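Local coordinates for uncharacterized protein (Sulfolobus tokodaii, PDB 2PD2) that is of unknown function but belongs to the DsrE/DsrF-like family, whose members include proteins of sulfur metabolism, and assembles as a trimer, at residues Val4-Asp9 with Val35-Ala40; Lys12-Leu17 with Ser48-Ile53; Glu31-Leu36 with Asn61-Gly66; Cys67-Arg72 with Val88-Gly93. All coordinates share one frame; numbering follows the deposited sequence.

Contact 1. Residues Val4-Asp9 with Val35-Ala40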
loop_
_atom_site.group_PDB
_atom_site.type_symbol
_atom_site.label_atom_id
_atom_site.label_comp_id
_atom_site.label_asym_id
_atom_site.label_seq_id
_atom_site.Cartn_x
_atom_site.Cartn_y
_atom_site.Cartn_z
ATOM N N VAL A 4 -0.743 -11.397 5.323
ATOM C CA VAL A 4 -1.689 -11.345 4.225
ATOM C C VAL A 4 -1.102 -10.311 3.258
ATOM O O VAL A 4 -0.937 -9.135 3.594
ATOM C CB VAL A 4 -3.122 -10.955 4.707
ATOM C CG1 VAL A 4 -3.121 -9.593 5.369
ATOM C CG2 VAL A 4 -4.085 -10.991 3.532
ATOM N N VAL A 5 -0.740 -10.782 2.071
ATOM C CA VAL A 5 -0.136 -9.945 1.043
ATOM C C VAL A 5 -1.136 -9.493 -0.017
ATOM O O VAL A 5 -1.901 -10.292 -0.546
ATOM C CB VAL A 5 0.988 -10.704 0.315
ATOM C CG1 VAL A 5 1.610 -9.811 -0.765
ATOM C CG2 VAL A 5 2.044 -11.167 1.313
ATOM N N GLN A 6 -1.108 -8.207 -0.340
ATOM C CA GLN A 6 -2.005 -7.663 -1.354
ATOM C C GLN A 6 -1.244 -7.271 -2.618
ATOM O O GLN A 6 -0.165 -6.692 -2.541
ATOM C CB GLN A 6 -2.719 -6.417 -0.822
ATOM C CG GLN A 6 -3.416 -5.587 -1.911
ATOM C CD GLN A 6 -3.708 -4.171 -1.457
ATOM O OE1 GLN A 6 -2.888 -3.550 -0.778
ATOM N NE2 GLN A 6 -4.869 -3.647 -1.839
ATOM N N ILE A 7 -1.808 -7.605 -3.774
ATOM C CA ILE A 7 -1.225 -7.225 -5.061
ATOM C C ILE A 7 -2.412 -6.762 -5.900
ATOM O O ILE A 7 -3.357 -7.523 -6.103
ATOM C CB ILE A 7 -0.536 -8.405 -5.780
ATOM C CG1 ILE A 7 0.533 -9.028 -4.880
ATOM C CG2 ILE A 7 0.117 -7.905 -7.059
ATOM C CD1 ILE A 7 1.272 -10.191 -5.526
ATOM N N LYS A 8 -2.372 -5.522 -6.380
ATOM C CA LYS A 8 -3.491 -4.987 -7.154
ATOM C C LYS A 8 -3.149 -4.481 -8.554
ATOM O O LYS A 8 -4.027 -4.389 -9.413
ATOM C CB LYS A 8 -4.161 -3.852 -6.370
ATOM C CG LYS A 8 -3.203 -2.742 -5.932
ATOM C CD LYS A 8 -3.945 -1.573 -5.271
ATOM C CE LYS A 8 -2.988 -0.548 -4.652
ATOM N NZ LYS A 8 -2.388 -1.001 -3.350
ATOM N N ASP A 9 -1.883 -4.156 -8.787
ATOM C CA ASP A 9 -1.468 -3.627 -10.080
ATOM C C ASP A 9 -0.799 -4.682 -10.952
ATOM O O ASP A 9 0.277 -5.189 -10.623
ATOM C CB ASP A 9 -0.527 -2.434 -9.871
ATOM C CG ASP A 9 -1.175 -1.314 -9.066
ATOM O OD1 ASP A 9 -2.253 -0.835 -9.477
ATOM O OD2 ASP A 9 -0.608 -0.913 -8.023
ATOM N N VAL A 35 -3.358 -12.202 -1.813
ATOM C CA VAL A 35 -4.641 -11.837 -2.407
ATOM C C VAL A 35 -4.447 -10.913 -3.610
ATOM O O VAL A 35 -3.947 -9.792 -3.468
ATOM C CB VAL A 35 -5.531 -11.100 -1.382
ATOM C CG1 VAL A 35 -6.835 -10.642 -2.051
ATOM C CG2 VAL A 35 -5.814 -12.006 -0.191
ATOM N N LEU A 36 -4.842 -11.378 -4.793
ATOM C CA LEU A 36 -4.722 -10.549 -5.987
ATOM C C LEU A 36 -6.084 -10.004 -6.408
ATOM O O LEU A 36 -7.051 -10.761 -6.537
ATOM C CB LEU A 36 -4.091 -11.336 -7.138
ATOM C CG LEU A 36 -2.669 -11.870 -6.897
ATOM C CD1 LEU A 36 -2.735 -13.188 -6.126
ATOM C CD2 LEU A 36 -1.973 -12.090 -8.223
ATOM N N HIS A 37 -6.161 -8.684 -6.589
ATOM C CA HIS A 37 -7.398 -8.058 -7.018
ATOM C C HIS A 37 -7.146 -6.945 -8.025
ATOM O O HIS A 37 -5.995 -6.681 -8.404
ATOM C CB HIS A 37 -8.233 -7.565 -5.820
ATOM C CG HIS A 37 -7.604 -6.458 -5.029
ATOM N ND1 HIS A 37 -8.186 -5.216 -4.907
ATOM C CD2 HIS A 37 -6.488 -6.427 -4.260
ATOM C CE1 HIS A 37 -7.458 -4.465 -4.101
ATOM N NE2 HIS A 37 -6.424 -5.178 -3.692
ATOM N N GLN A 38 -8.220 -6.297 -8.463
ATOM C CA GLN A 38 -8.121 -5.272 -9.498
ATOM C C GLN A 38 -7.440 -5.934 -10.709
ATOM O O GLN A 38 -7.645 -7.117 -10.955
ATOM C CB GLN A 38 -7.322 -4.056 -9.024
ATOM C CG GLN A 38 -7.985 -3.270 -7.894
ATOM C CD GLN A 38 -7.368 -1.891 -7.697
ATOM O OE1 GLN A 38 -6.303 -1.589 -8.240
ATOM N NE2 GLN A 38 -8.037 -1.046 -6.913
ATOM N N SER A 39 -6.618 -5.199 -11.447
ATOM C CA SER A 39 -5.989 -5.761 -12.642
ATOM C C SER A 39 -5.005 -6.896 -12.405
ATOM O O SER A 39 -4.734 -7.690 -13.308
ATOM C CB SER A 39 -5.294 -4.658 -13.450
ATOM O OG SER A 39 -4.177 -4.141 -12.753
ATOM N N ALA A 40 -4.471 -6.990 -11.194
ATOM C CA ALA A 40 -3.502 -8.036 -10.899
ATOM C C ALA A 40 -4.094 -9.444 -11.045
ATOM O O ALA A 40 -3.360 -10.418 -11.199
ATOM C CB ALA A 40 -2.921 -7.833 -9.487
HETATM O O HOH W 1 -5.162 -2.249 -11.032
HETATM O O HOH W 2 -4.557 0.330 -8.451
#

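Contact 2. Residues Lys12-Leu17 with Ser48-Ile53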
loop_
_atom_site.group_PDB
_atom_site.type_symbol
_atom_site.label_atom_id
_atom_site.label_comp_id
_atom_site.label_asym_id
_atom_site.label_seq_id
_atom_site.Cartn_x
_atom_site.Cartn_y
_atom_site.Cartn_z
ATOM N N LYS A 12 2.864 -4.493 -11.905
ATOM C CA LYS A 12 3.839 -4.653 -10.831
ATOM C C LYS A 12 3.872 -6.068 -10.270
ATOM O O LYS A 12 4.562 -6.331 -9.283
ATOM C CB LYS A 12 3.552 -3.657 -9.703
ATOM C CG LYS A 12 3.660 -2.200 -10.138
ATOM C CD LYS A 12 3.304 -1.237 -9.014
ATOM C CE LYS A 12 3.376 0.212 -9.496
ATOM N NZ LYS A 12 3.010 1.193 -8.435
ATOM N N VAL A 13 3.136 -6.983 -10.896
ATOM C CA VAL A 13 3.103 -8.362 -10.428
ATOM C C VAL A 13 4.471 -9.039 -10.405
ATOM O O VAL A 13 4.830 -9.683 -9.422
ATOM C CB VAL A 13 2.130 -9.216 -11.263
ATOM C CG1 VAL A 13 2.314 -10.695 -10.932
ATOM C CG2 VAL A 13 0.695 -8.796 -10.956
ATOM N N PRO A 14 5.259 -8.908 -11.485
ATOM C CA PRO A 14 6.572 -9.564 -11.450
ATOM C C PRO A 14 7.380 -9.182 -10.205
ATOM O O PRO A 14 7.893 -10.046 -9.497
ATOM C CB PRO A 14 7.230 -9.087 -12.745
ATOM C CG PRO A 14 6.049 -8.947 -13.674
ATOM C CD PRO A 14 5.032 -8.256 -12.788
ATOM N N GLN A 15 7.482 -7.885 -9.927
ATOM C CA GLN A 15 8.237 -7.438 -8.759
ATOM C C GLN A 15 7.566 -7.856 -7.456
ATOM O O GLN A 15 8.243 -8.187 -6.484
ATOM C CB GLN A 15 8.426 -5.918 -8.790
ATOM C CG GLN A 15 9.481 -5.469 -9.788
ATOM C CD GLN A 15 9.638 -3.966 -9.832
ATOM O OE1 GLN A 15 8.727 -3.250 -10.247
ATOM N NE2 GLN A 15 10.795 -3.476 -9.396
ATOM N N ALA A 16 6.236 -7.850 -7.441
ATOM C CA ALA A 16 5.496 -8.245 -6.249
ATOM C C ALA A 16 5.774 -9.705 -5.926
ATOM O O ALA A 16 6.031 -10.063 -4.777
ATOM C CB ALA A 16 3.997 -8.035 -6.458
ATOM N N LEU A 17 5.718 -10.556 -6.946
ATOM C CA LEU A 17 5.970 -11.977 -6.735
ATOM C C LEU A 17 7.394 -12.218 -6.241
ATOM O O LEU A 17 7.620 -13.094 -5.407
ATOM C CB LEU A 17 5.704 -12.766 -8.026
ATOM C CG LEU A 17 4.257 -12.704 -8.532
ATOM C CD1 LEU A 17 4.108 -13.587 -9.763
ATOM C CD2 LEU A 17 3.305 -13.168 -7.443
ATOM N N SER A 48 -0.765 -17.018 -18.200
ATOM C CA SER A 48 -0.027 -15.928 -17.564
ATOM C C SER A 48 1.487 -16.104 -17.649
ATOM O O SER A 48 2.001 -17.209 -17.496
ATOM C CB SER A 48 -0.420 -15.819 -16.087
ATOM O OG SER A 48 0.486 -14.979 -15.392
ATOM N N ASP A 49 2.201 -15.005 -17.875
ATOM C CA ASP A 49 3.655 -15.056 -17.956
ATOM C C ASP A 49 4.289 -15.389 -16.604
ATOM O O ASP A 49 5.436 -15.827 -16.544
ATOM C CB ASP A 49 4.220 -13.724 -18.471
ATOM C CG ASP A 49 3.845 -13.450 -19.919
ATOM O OD1 ASP A 49 3.797 -14.410 -20.715
ATOM O OD2 ASP A 49 3.610 -12.275 -20.268
ATOM N N THR A 50 3.553 -15.184 -15.516
ATOM C CA THR A 50 4.094 -15.486 -14.194
ATOM C C THR A 50 3.566 -16.804 -13.623
ATOM O O THR A 50 3.764 -17.095 -12.441
ATOM C CB THR A 50 3.782 -14.359 -13.174
ATOM O OG1 THR A 50 2.389 -14.030 -13.233
ATOM C CG2 THR A 50 4.625 -13.117 -13.458
ATOM N N ARG A 51 2.909 -17.605 -14.457
ATOM C CA ARG A 51 2.359 -18.871 -13.987
ATOM C C ARG A 51 3.360 -19.752 -13.237
ATOM O O ARG A 51 3.059 -20.251 -12.148
ATOM C CB ARG A 51 1.749 -19.669 -15.148
ATOM C CG ARG A 51 1.248 -21.046 -14.720
ATOM C CD ARG A 51 0.326 -21.694 -15.745
ATOM N NE ARG A 51 -0.127 -23.010 -15.294
ATOM C CZ ARG A 51 -1.046 -23.741 -15.920
ATOM N NH1 ARG A 51 -1.618 -23.285 -17.023
ATOM N NH2 ARG A 51 -1.384 -24.934 -15.447
ATOM N N SER A 52 4.545 -19.941 -13.803
ATOM C CA SER A 52 5.547 -20.786 -13.159
ATOM C C SER A 52 5.942 -20.267 -11.780
ATOM O O SER A 52 6.218 -21.048 -10.868
ATOM C CB SER A 52 6.786 -20.920 -14.051
ATOM O OG SER A 52 7.412 -19.667 -14.253
ATOM N N ILE A 53 5.965 -18.949 -11.618
ATOM C CA ILE A 53 6.316 -18.377 -10.327
ATOM C C ILE A 53 5.177 -18.630 -9.333
ATOM O O ILE A 53 5.413 -18.998 -8.181
ATOM C CB ILE A 53 6.585 -16.864 -10.455
ATOM C CG1 ILE A 53 7.764 -16.636 -11.411
ATOM C CG2 ILE A 53 6.876 -16.271 -9.088
ATOM C CD1 ILE A 53 8.118 -15.175 -11.643
#

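Contact 3. Residues Glu31-Leu36 with Asn61-Gly66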
loop_
_atom_site.group_PDB
_atom_site.type_symbol
_atom_site.label_atom_id
_atom_site.label_comp_id
_atom_site.label_asym_id
_atom_site.label_seq_id
_atom_site.Cartn_x
_atom_site.Cartn_y
_atom_site.Cartn_z
ATOM N N GLU A 31 3.544 -17.881 7.405
ATOM C CA GLU A 31 2.277 -18.418 6.927
ATOM C C GLU A 31 1.773 -17.291 6.034
ATOM O O GLU A 31 1.288 -16.269 6.518
ATOM C CB GLU A 31 1.324 -18.649 8.092
ATOM C CG GLU A 31 0.296 -19.720 7.838
ATOM C CD GLU A 31 -0.626 -19.918 9.019
ATOM O OE1 GLU A 31 -0.138 -19.875 10.171
ATOM O OE2 GLU A 31 -1.834 -20.120 8.793
ATOM N N ILE A 32 1.891 -17.482 4.726
ATOM C CA ILE A 32 1.533 -16.442 3.777
ATOM C C ILE A 32 0.318 -16.695 2.897
ATOM O O ILE A 32 0.153 -17.780 2.348
ATOM C CB ILE A 32 2.739 -16.159 2.840
ATOM C CG1 ILE A 32 3.991 -15.863 3.673
ATOM C CG2 ILE A 32 2.430 -14.989 1.907
ATOM C CD1 ILE A 32 5.286 -16.086 2.898
ATOM N N GLU A 33 -0.517 -15.664 2.766
ATOM C CA GLU A 33 -1.691 -15.701 1.903
ATOM C C GLU A 33 -1.576 -14.491 0.984
ATOM O O GLU A 33 -1.451 -13.359 1.446
ATOM C CB GLU A 33 -3.003 -15.585 2.685
ATOM C CG GLU A 33 -4.210 -15.508 1.746
ATOM C CD GLU A 33 -5.540 -15.361 2.471
ATOM O OE1 GLU A 33 -5.684 -15.906 3.582
ATOM O OE2 GLU A 33 -6.451 -14.716 1.915
ATOM N N VAL A 34 -1.605 -14.728 -0.316
ATOM C CA VAL A 34 -1.499 -13.636 -1.265
ATOM C C VAL A 34 -2.839 -13.415 -1.940
ATOM O O VAL A 34 -3.387 -14.325 -2.567
ATOM C CB VAL A 34 -0.447 -13.926 -2.347
ATOM C CG1 VAL A 34 -0.286 -12.701 -3.243
ATOM C CG2 VAL A 34 0.884 -14.296 -1.698
ATOM N N VAL A 35 -3.358 -12.202 -1.813
ATOM C CA VAL A 35 -4.641 -11.837 -2.407
ATOM C C VAL A 35 -4.447 -10.913 -3.610
ATOM O O VAL A 35 -3.947 -9.792 -3.468
ATOM C CB VAL A 35 -5.531 -11.100 -1.382
ATOM C CG1 VAL A 35 -6.835 -10.642 -2.051
ATOM C CG2 VAL A 35 -5.814 -12.006 -0.191
ATOM N N LEU A 36 -4.842 -11.378 -4.793
ATOM C CA LEU A 36 -4.722 -10.549 -5.987
ATOM C C LEU A 36 -6.084 -10.004 -6.408
ATOM O O LEU A 36 -7.051 -10.761 -6.537
ATOM C CB LEU A 36 -4.091 -11.336 -7.138
ATOM C CG LEU A 36 -2.669 -11.870 -6.897
ATOM C CD1 LEU A 36 -2.735 -13.188 -6.126
ATOM C CD2 LEU A 36 -1.973 -12.090 -8.223
ATOM N N ASN A 61 3.772 -23.966 -0.259
ATOM C CA ASN A 61 2.620 -23.939 0.643
ATOM C C ASN A 61 2.045 -22.546 0.905
ATOM O O ASN A 61 1.461 -22.288 1.958
ATOM C CB ASN A 61 2.968 -24.613 1.977
ATOM C CG ASN A 61 1.734 -24.967 2.786
ATOM O OD1 ASN A 61 0.737 -25.425 2.232
ATOM N ND2 ASN A 61 1.800 -24.773 4.099
ATOM N N ILE A 62 2.204 -21.653 -0.062
ATOM C CA ILE A 62 1.674 -20.304 0.061
ATOM C C ILE A 62 0.253 -20.302 -0.511
ATOM O O ILE A 62 0.005 -20.874 -1.572
ATOM C CB ILE A 62 2.586 -19.307 -0.689
ATOM C CG1 ILE A 62 3.904 -19.161 0.083
ATOM C CG2 ILE A 62 1.904 -17.957 -0.838
ATOM C CD1 ILE A 62 4.944 -18.290 -0.594
ATOM N N LEU A 63 -0.685 -19.691 0.209
ATOM C CA LEU A 63 -2.075 -19.635 -0.239
ATOM C C LEU A 63 -2.266 -18.514 -1.256
ATOM O O LEU A 63 -2.059 -17.335 -0.936
ATOM C CB LEU A 63 -3.010 -19.408 0.961
ATOM C CG LEU A 63 -4.515 -19.299 0.679
ATOM C CD1 LEU A 63 -5.002 -20.574 -0.028
ATOM C CD2 LEU A 63 -5.271 -19.093 1.996
ATOM N N ILE A 64 -2.654 -18.878 -2.475
ATOM C CA ILE A 64 -2.870 -17.898 -3.542
ATOM C C ILE A 64 -4.367 -17.677 -3.711
ATOM O O ILE A 64 -5.104 -18.607 -4.028
ATOM C CB ILE A 64 -2.272 -18.373 -4.889
ATOM C CG1 ILE A 64 -0.775 -18.669 -4.729
ATOM C CG2 ILE A 64 -2.489 -17.305 -5.954
ATOM C CD1 ILE A 64 0.053 -17.483 -4.207
ATOM N N VAL A 65 -4.807 -16.437 -3.512
ATOM C CA VAL A 65 -6.225 -16.100 -3.583
ATOM C C VAL A 65 -6.576 -15.035 -4.619
ATOM O O VAL A 65 -5.924 -13.994 -4.704
ATOM C CB VAL A 65 -6.717 -15.626 -2.184
ATOM C CG1 VAL A 65 -8.129 -15.087 -2.267
ATOM C CG2 VAL A 65 -6.659 -16.784 -1.199
ATOM N N GLY A 66 -7.622 -15.298 -5.397
ATOM C CA GLY A 66 -8.059 -14.347 -6.406
ATOM C C GLY A 66 -9.402 -13.728 -6.050
ATOM O O GLY A 66 -10.279 -14.401 -5.503
HETATM O O HOH W 3 2.557 -19.989 3.781
#

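Contact 4. Residues Cys67-Arg72 with Val88-Gly93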
loop_
_atom_site.group_PDB
_atom_site.type_symbol
_atom_site.label_atom_id
_atom_site.label_comp_id
_atom_site.label_asym_id
_atom_site.label_seq_id
_atom_site.Cartn_x
_atom_site.Cartn_y
_atom_site.Cartn_z
ATOM N N CYS A 67 -9.567 -12.445 -6.362
ATOM C CA CYS A 67 -10.806 -11.722 -6.074
ATOM C C CYS A 67 -11.892 -11.969 -7.124
ATOM O O CYS A 67 -11.681 -11.723 -8.310
ATOM C CB CYS A 67 -10.516 -10.218 -5.984
ATOM S SG CYS A 67 -11.995 -9.171 -5.952
ATOM N N GLU A 68 -13.053 -12.445 -6.679
ATOM C CA GLU A 68 -14.182 -12.722 -7.576
ATOM C C GLU A 68 -14.671 -11.453 -8.276
ATOM O O GLU A 68 -14.966 -11.474 -9.469
ATOM C CB GLU A 68 -15.334 -13.357 -6.790
ATOM C CG GLU A 68 -16.647 -13.518 -7.554
ATOM C CD GLU A 68 -16.586 -14.581 -8.630
ATOM O OE1 GLU A 68 -16.154 -15.712 -8.329
ATOM O OE2 GLU A 68 -16.981 -14.288 -9.779
ATOM N N ASN A 69 -14.766 -10.350 -7.537
ATOM C CA ASN A 69 -15.207 -9.093 -8.142
ATOM C C ASN A 69 -14.281 -8.715 -9.287
ATOM O O ASN A 69 -14.728 -8.260 -10.341
ATOM C CB ASN A 69 -15.217 -7.952 -7.120
ATOM C CG ASN A 69 -16.367 -8.055 -6.143
ATOM O OD1 ASN A 69 -17.496 -8.382 -6.523
ATOM N ND2 ASN A 69 -16.097 -7.757 -4.878
ATOM N N SER A 70 -12.985 -8.907 -9.068
ATOM C CA SER A 70 -11.979 -8.577 -10.072
ATOM C C SER A 70 -12.029 -9.547 -11.252
ATOM O O SER A 70 -11.870 -9.141 -12.403
ATOM C CB SER A 70 -10.594 -8.580 -9.426
ATOM O OG SER A 70 -10.536 -7.611 -8.392
ATOM N N ILE A 71 -12.237 -10.831 -10.968
ATOM C CA ILE A 71 -12.349 -11.819 -12.038
ATOM C C ILE A 71 -13.503 -11.396 -12.947
ATOM O O ILE A 71 -13.375 -11.417 -14.167
ATOM C CB ILE A 71 -12.644 -13.230 -11.477
ATOM C CG1 ILE A 71 -11.393 -13.783 -10.801
ATOM C CG2 ILE A 71 -13.124 -14.164 -12.596
ATOM C CD1 ILE A 71 -11.632 -15.086 -10.066
ATOM N N ARG A 72 -14.622 -10.996 -12.343
ATOM C CA ARG A 72 -15.802 -10.577 -13.103
ATOM C C ARG A 72 -15.606 -9.299 -13.910
ATOM O O ARG A 72 -16.005 -9.229 -15.071
ATOM C CB ARG A 72 -17.004 -10.397 -12.169
ATOM C CG ARG A 72 -17.502 -11.687 -11.532
ATOM C CD ARG A 72 -18.690 -11.424 -10.611
ATOM N NE ARG A 72 -19.207 -12.648 -10.001
ATOM C CZ ARG A 72 -20.291 -12.701 -9.232
ATOM N NH1 ARG A 72 -20.979 -11.596 -8.973
ATOM N NH2 ARG A 72 -20.692 -13.858 -8.723
ATOM N N VAL A 88 -12.175 -15.634 -3.394
ATOM C CA VAL A 88 -12.985 -15.057 -2.329
ATOM C C VAL A 88 -13.951 -14.089 -2.990
ATOM O O VAL A 88 -13.693 -13.604 -4.095
ATOM C CB VAL A 88 -12.134 -14.306 -1.269
ATOM C CG1 VAL A 88 -11.244 -15.292 -0.541
ATOM C CG2 VAL A 88 -11.304 -13.203 -1.928
ATOM N N THR A 89 -15.071 -13.822 -2.329
ATOM C CA THR A 89 -16.078 -12.926 -2.883
ATOM C C THR A 89 -15.509 -11.536 -3.143
ATOM O O THR A 89 -15.820 -10.906 -4.158
ATOM C CB THR A 89 -17.304 -12.803 -1.936
ATOM O OG1 THR A 89 -16.895 -12.228 -0.690
ATOM C CG2 THR A 89 -17.913 -14.172 -1.667
ATOM N N SER A 90 -14.668 -11.071 -2.226
ATOM C CA SER A 90 -14.051 -9.755 -2.333
ATOM C C SER A 90 -12.603 -9.817 -1.865
ATOM O O SER A 90 -12.317 -10.281 -0.762
ATOM C CB SER A 90 -14.832 -8.753 -1.477
ATOM O OG SER A 90 -14.151 -7.521 -1.355
ATOM N N GLY A 91 -11.693 -9.359 -2.714
ATOM C CA GLY A 91 -10.288 -9.368 -2.358
ATOM C C GLY A 91 -10.021 -8.427 -1.203
ATOM O O GLY A 91 -9.290 -8.768 -0.273
ATOM N N VAL A 92 -10.624 -7.244 -1.256
ATOM C CA VAL A 92 -10.442 -6.256 -0.202
ATOM C C VAL A 92 -11.116 -6.717 1.088
ATOM O O VAL A 92 -10.617 -6.453 2.176
ATOM C CB VAL A 92 -10.982 -4.871 -0.638
ATOM C CG1 VAL A 92 -10.141 -4.347 -1.795
ATOM C CG2 VAL A 92 -12.440 -4.973 -1.064
ATOM N N GLY A 93 -12.239 -7.417 0.968
ATOM C CA GLY A 93 -12.912 -7.922 2.153
ATOM C C GLY A 93 -12.048 -8.970 2.844
ATOM O O GLY A 93 -11.992 -9.039 4.072
HETATM O O HOH W 4 -18.144 -11.605 -5.558
#

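Contact 1. Residues Val4-Asp9 with Val35-Ala40
Strands 2-7 and 31-36 run parallel here, Val-35 N giving a 2.7 Å bond to Val-5 O, Ile-7 N reaching Val-35 O and His-37 N reaching Ile-7 O. They are the two strands of a beta-alpha-beta unit wound through helix 13-26, at the middle of a five-stranded parallel sheet. Toward the C-terminal ends of the strands, side chains add to the contact. The amide of Gln-6 lies almost in the plane of the His-37 ring (7° between planes), and its NE2 donates to His-37 NE2 at 2.9 Å, striking the ring nitrogen edge-on with an N-H...N angle of 168°. Gln-6 OE1 is held by Tyr-105, and its NE2 has a second acceptor in Ala-107 O of the second subunit, so the amide's rotation is fixed. Over one face of the imidazole sits Lys-8 CB, 4.0 Å from the ring centroid in a CH-pi contact. With CG between backbone N and carbonyl carbon (chi1 54°), the lysine chain runs alongside Gln-38 and carries NZ to Ala-107 O of the second subunit. On the sheet face away from Gln-6, Ile-7 CG2 meets Ala-40 CB of the following 3-10 segment at 3.9 Å. Asp-9 OD2 forms a salt bridge with Lys-12 of the second subunit, Gln-38 NE2 bonds to Ser-19 of that subunit, and Ser-39 OG bonds to Phe-10 N. One water lies among Lys-8 O, Gln-38 OE1 and Ser-39 OG; another lies between Asp-9 OD1 and Gln-38 OE1, 2.6 Å from the latter OE1.

Contact 2. Residues Lys12-Leu17 with Ser48-Ile53
Thr-50 sits at the N-cap of helix 51-59 yet makes no capping bond with its side chain, which is turned instead against Val-13 and Leu-17 of helix 13-26. The contact is helix-to-helix packing on one side of the alpha/beta sandwich, between the N-terminal ends of two helices that cover the same face of the parallel sheet. Leu-17 does most of the touching. Its chi1 of -62° and extended chi2 (-177°) send the branch CD1 out toward Thr-50, to 3.5 Å from Thr-50 CB and 3.8 Å from the methyl CG2 of the same threonine. Nearer its backbone, Leu-17 CB lies 3.8 Å from Ile-53 CG2, so this one leucine meets both the N-cap Thr-50 and Ile-53 in the first turn. Val-13, a turn earlier than Leu-17, offers only CG1, which approaches the threonine at its OG1 and CG2 ends, and Pro-14 CG comes no nearer than 4.4 Å to Thr-50 CG2. Val-13 and Leu-17 also pack on Ile-7 of strand 2-7, which places the pair between strand and helix. The interface is small, 190 Å² in all, and apolar in its close contacts. Before the second helix the chain is shaped by a type I turn from Ser-48 to Arg-51 and an ST turn within it: Ser-48 OG, which is also bonded to Ala-43 O, accepts the N-H of Thr-50 at 3.1 Å.

Contact 3. Residues Glu31-Leu36 with Asn61-Gly66
Glu-33 lies beside Leu-63 on strand 63-67, and its chain extends straight out from the sheet face it shares with Val-35 and Val-65. CB rests 4.2 Å from Leu-63 CB. CG, anti to the backbone N (chi1 175°), comes to 3.7 Å from Leu-63 CD2. The carboxylate oxygens part: OE1 is 3.6 Å from the same methyl, while OE2 lies 3.7 Å from Val-65 CG2. Under these side chains the two strands, parallel and crossing at -20°, form a beta-alpha-beta unit through helix 51-59. Leu-63 N bonds to Ile-32 O and Leu-36 N to Val-65 O. Between these two bonds, Val-34 N reaches Leu-63 O at 2.7 Å, and Val-65 N reaches Val-34 O at the same length. On the other face the side chains meet through carbon. Ile-62 CG2 touches both Ile-32 CG2 and Val-34 CG2, Ile-64 CD1 lies against Val-34 CB, and Leu-36 CD1 meets Ile-64 CG2 at 4.1 Å. At the strand entrance, just after a Schellman motif ends the helix at Asn-61, a water bridges Ile-32 N and Asn-61 O. Since the Glu-33 carboxylate is bordered by methyl groups and its OE2 comes close to Glu-94 OE2 of helix 91-100, its pKa may be raised, although Lys-98, which also touches Glu-33, could offset this.

Contact 4. Residues Cys67-Arg72 with Val88-Gly93
Cys-67 and Gly-91 meet through sulfur: the backbone N of Gly-91 donates a weak bond to Cys-67 SG at 3.3 Å, and Ser-70 N donates to the same atom at 3.3 Å. A chi1 of 169° points SG opposite the backbone N, over the start of helix 68-73, where it acts as N-cap. One sulfur thus receives N-H groups from the first turns of two helices. Packing is tight at this spot, with Cys-67 CB 3.7 Å from Gly-91 CA, a position where the glycine's lack of a side chain lets the two backbones come together. Between these two segments the backbone-to-backbone bond is Glu-68 N to Val-88 O at 2.9 Å, the last rung between strands 63-67 and 86-88. Both helices leave the C-terminal ends of these neighbouring parallel strands, the place where alpha/beta folds commonly form their functional sites, though none is established for this protein. Helix 91-100 has a cap of its own, Ser-90 OG accepting from Gly-93 N at 3.0 Å. Among the polar side chains, Asn-69 ND2 lies near Thr-89 O without a suitable angle for bonding; a water donates to Thr-89 O and, weakly, to Asn-69 OD1. Thr-89 OG1 is hydrogen-bonded to Asp-26 OD1 of the second subunit. The charged interaction is within one helix: Glu-68, bent at chi2, brings OE2 to Arg-72 NE at 2.8 Å, met on the anti side, 34° out of the carboxylate plane.

How the contacts relate
From the N terminus, strand 2-7 leads into helix 13-26 and back to strand 31-36, where contact 1 closes the first beta-alpha-beta unit. Contact 2 crosses both contact 1 and contact 3, because its segments alternate with theirs, and sets helix 13-26 beside helix 51-59. Contact 3 starts on the strand that ends contact 1, sharing Val-35 and Leu-36, and closes the second unit with strand 63-67. Contact 4 follows in series and joins the chain leaving that strand to the start of helix 91-100; none nests in another. Leu-36 O with Cys-67 N ties contacts 1 and 3 alike to contact 4, Gln-38 N with Ser-70 OG ties contact 1 to it, and contacts 1 and 4 both touch the second subunit.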